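PDB 4TW5: Eps1p from Saccharomyces cerevisiae, which belongs to the protein disulfide isomerase family and carries thioredoxin-type domains with paired cysteines. Local coordinates for residues D170-K175 with E182-W187. Sequence-based numbering, arbitrary orientation.
Sequences DSLEFK and EFQRTW
Q184 lays its terminal amide against the rim of the F174 ring: OE1 approaches F174 CE2 to 3.4 Å, close to the ring plane, and Q184 CD also lies at that edge, in plane, 3.8 Å from CE2. These positions make it an edge contact, with amide and ring planes tilted 89° against each other. Beyond CG, which is anti to the carbonyl carbon, the Q184 chain is extended (chi2 -178°), which carries the amide from the helix across to the loop. There NE2 donates to D170 O over 2.9 Å, with an N-H...O angle of 158°; the acceptor sits near the amide plane, and the donor lies in the carbonyl plane. The same nitrogen also bonds S168 O, so two backbone carbonyls of one loop grip a buried amide and fix its rotation. That loop follows strand 155-160 and leads into helix 180-196; the C177–C180 disulfide, a pairing of the CXXC kind seen in thioredoxin-like domains, joins the residue three before the helix to its first residue, and the segments 170-175 and 182-187 thus flank the cysteine pair in sequence. A water lies 2.9 Å from Q184 OE1 and close to L172 N, but a relay through it is doubtful. L172 crosses Q184 at about a right angle, its CD1 4.0 Å from NE2, while W160 of the sheet also touches the glutamine side chain.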
loop_
_atom_site.group_PDB
_atom_site.type_symbol
_atom_site.label_atom_id
_atom_site.label_comp_id
_atom_site.label_asym_id
_atom_site.label_seq_id
_atom_site.Cartn_x
_atom_site.Cartn_y
_atom_site.Cartn_z
ATOM N N ASP A 170 -14.734 -2.141 21.000
ATOM C CA ASP A 170 -15.284 -3.373 20.466
ATOM C C ASP A 170 -14.392 -4.542 20.863
ATOM O O ASP A 170 -13.182 -4.366 21.025
ATOM C CB ASP A 170 -15.369 -3.312 18.945
ATOM C CG ASP A 170 -16.524 -2.511 18.464
ATOM O OD1 ASP A 170 -17.434 -2.253 19.279
ATOM O OD2 ASP A 170 -16.536 -2.147 17.269
ATOM N N SER A 171 -14.974 -5.740 20.970
ATOM C CA SER A 171 -14.189 -6.942 21.243
ATOM C C SER A 171 -13.433 -7.308 19.981
ATOM O O SER A 171 -14.030 -7.524 18.935
ATOM C CB SER A 171 -15.083 -8.105 21.683
ATOM O OG SER A 171 -15.545 -7.926 23.016
ATOM N N LEU A 172 -12.112 -7.315 20.055
ATOM C CA LEU A 172 -11.306 -7.520 18.860
ATOM C C LEU A 172 -10.132 -8.437 19.142
ATOM O O LEU A 172 -9.630 -8.481 20.255
ATOM C CB LEU A 172 -10.808 -6.164 18.321
ATOM C CG LEU A 172 -11.860 -5.157 17.837
ATOM C CD1 LEU A 172 -11.230 -3.790 17.559
ATOM C CD2 LEU A 172 -12.564 -5.689 16.573
ATOM N N GLU A 173 -9.708 -9.182 18.129
ATOM C CA GLU A 173 -8.491 -9.987 18.238
ATOM C C GLU A 173 -7.400 -9.355 17.420
ATOM O O GLU A 173 -7.497 -9.297 16.198
ATOM C CB GLU A 173 -8.722 -11.439 17.780
ATOM C CG GLU A 173 -9.694 -12.209 18.642
ATOM C CD GLU A 173 -9.247 -12.283 20.107
ATOM O OE1 GLU A 173 -8.018 -12.399 20.358
ATOM O OE2 GLU A 173 -10.115 -12.264 21.011
ATOM N N PHE A 174 -6.382 -8.841 18.098
ATOM C CA PHE A 174 -5.264 -8.186 17.423
ATOM C C PHE A 174 -4.091 -9.162 17.155
ATOM O O PHE A 174 -3.568 -9.812 18.072
ATOM C CB PHE A 174 -4.802 -6.999 18.258
ATOM C CG PHE A 174 -5.882 -5.948 18.487
ATOM C CD1 PHE A 174 -6.216 -5.047 17.496
ATOM C CD2 PHE A 174 -6.550 -5.862 19.709
ATOM C CE1 PHE A 174 -7.200 -4.084 17.712
ATOM C CE2 PHE A 174 -7.525 -4.888 19.937
ATOM C CZ PHE A 174 -7.846 -4.005 18.933
ATOM N N LYS A 175 -3.638 -9.212 15.909
ATOM C CA LYS A 175 -2.507 -10.061 15.537
ATOM C C LYS A 175 -1.151 -9.366 15.780
ATOM O O LYS A 175 -0.971 -8.180 15.461
ATOM C CB LYS A 175 -2.636 -10.464 14.070
ATOM C CG LYS A 175 -3.957 -11.131 13.717
ATOM C CD LYS A 175 -4.191 -12.359 14.595
ATOM C CE LYS A 175 -5.595 -12.920 14.393
ATOM N NZ LYS A 175 -5.986 -13.629 15.648
ATOM N N GLU A 182 -4.735 -4.221 26.229
ATOM C CA GLU A 182 -4.485 -3.330 27.356
ATOM C C GLU A 182 -4.793 -1.883 26.938
ATOM O O GLU A 182 -5.375 -1.096 27.691
ATOM C CB GLU A 182 -3.035 -3.426 27.833
ATOM C CG GLU A 182 -2.734 -2.693 29.158
ATOM C CD GLU A 182 -1.254 -2.753 29.562
ATOM O OE1 GLU A 182 -0.382 -2.669 28.673
ATOM O OE2 GLU A 182 -0.950 -2.901 30.767
ATOM N N PHE A 183 -4.365 -1.520 25.735
ATOM C CA PHE A 183 -4.496 -0.136 25.325
ATOM C C PHE A 183 -5.940 0.230 24.990
ATOM O O PHE A 183 -6.262 1.415 24.963
ATOM C CB PHE A 183 -3.580 0.178 24.134
ATOM C CG PHE A 183 -3.328 1.662 23.940
ATOM C CD1 PHE A 183 -2.569 2.369 24.852
ATOM C CD2 PHE A 183 -3.888 2.350 22.873
ATOM C CE1 PHE A 183 -2.353 3.723 24.693
ATOM C CE2 PHE A 183 -3.672 3.723 22.708
ATOM C CZ PHE A 183 -2.902 4.401 23.617
ATOM N N GLN A 184 -6.818 -0.750 24.745
ATOM C CA GLN A 184 -8.219 -0.366 24.528
ATOM C C GLN A 184 -8.828 0.227 25.792
ATOM O O GLN A 184 -9.649 1.141 25.730
ATOM C CB GLN A 184 -9.068 -1.518 24.050
ATOM C CG GLN A 184 -8.985 -1.778 22.565
ATOM C CD GLN A 184 -9.907 -2.922 22.160
ATOM O OE1 GLN A 184 -9.665 -4.082 22.507
ATOM N NE2 GLN A 184 -10.956 -2.604 21.412
ATOM N N ARG A 185 -8.427 -0.301 26.936
ATOM C CA ARG A 185 -8.896 0.221 28.199
ATOM C C ARG A 185 -8.344 1.623 28.372
ATOM O O ARG A 185 -9.072 2.559 28.713
ATOM C CB ARG A 185 -8.444 -0.669 29.360
ATOM C CG ARG A 185 -8.939 -0.171 30.691
ATOM C CD ARG A 185 -8.727 -1.167 31.766
ATOM N NE ARG A 185 -9.925 -1.218 32.594
ATOM C CZ ARG A 185 -10.039 -0.694 33.804
ATOM N NH1 ARG A 185 -9.008 -0.098 34.382
ATOM N NH2 ARG A 185 -11.178 -0.810 34.445
ATOM N N THR A 186 -7.038 1.742 28.150
ATOM C CA THR A 186 -6.335 2.999 28.248
ATOM C C THR A 186 -6.922 4.038 27.299
ATOM O O THR A 186 -7.147 5.179 27.704
ATOM C CB THR A 186 -4.853 2.803 27.983
ATOM O OG1 THR A 186 -4.353 1.854 28.923
ATOM C CG2 THR A 186 -4.100 4.075 28.181
ATOM N N TRP A 187 -7.203 3.647 26.057
ATOM C CA TRP A 187 -7.728 4.594 25.086
ATOM C C TRP A 187 -9.125 5.113 25.439
ATOM O O TRP A 187 -9.429 6.298 25.257
ATOM C CB TRP A 187 -7.732 3.989 23.697
ATOM C CG TRP A 187 -8.080 4.998 22.687
ATOM C CD1 TRP A 187 -9.211 5.041 21.934
ATOM C CD2 TRP A 187 -7.318 6.170 22.350
ATOM N NE1 TRP A 187 -9.194 6.145 21.127
ATOM C CE2 TRP A 187 -8.062 6.879 21.381
ATOM C CE3 TRP A 187 -6.094 6.698 22.794
ATOM C CZ2 TRP A 187 -7.619 8.091 20.813
ATOM C CZ3 TRP A 187 -5.636 7.929 22.221
ATOM C CH2 TRP A 187 -6.403 8.590 21.229
HETATM O O HOH W 1 -10.704 -6.750 21.997
#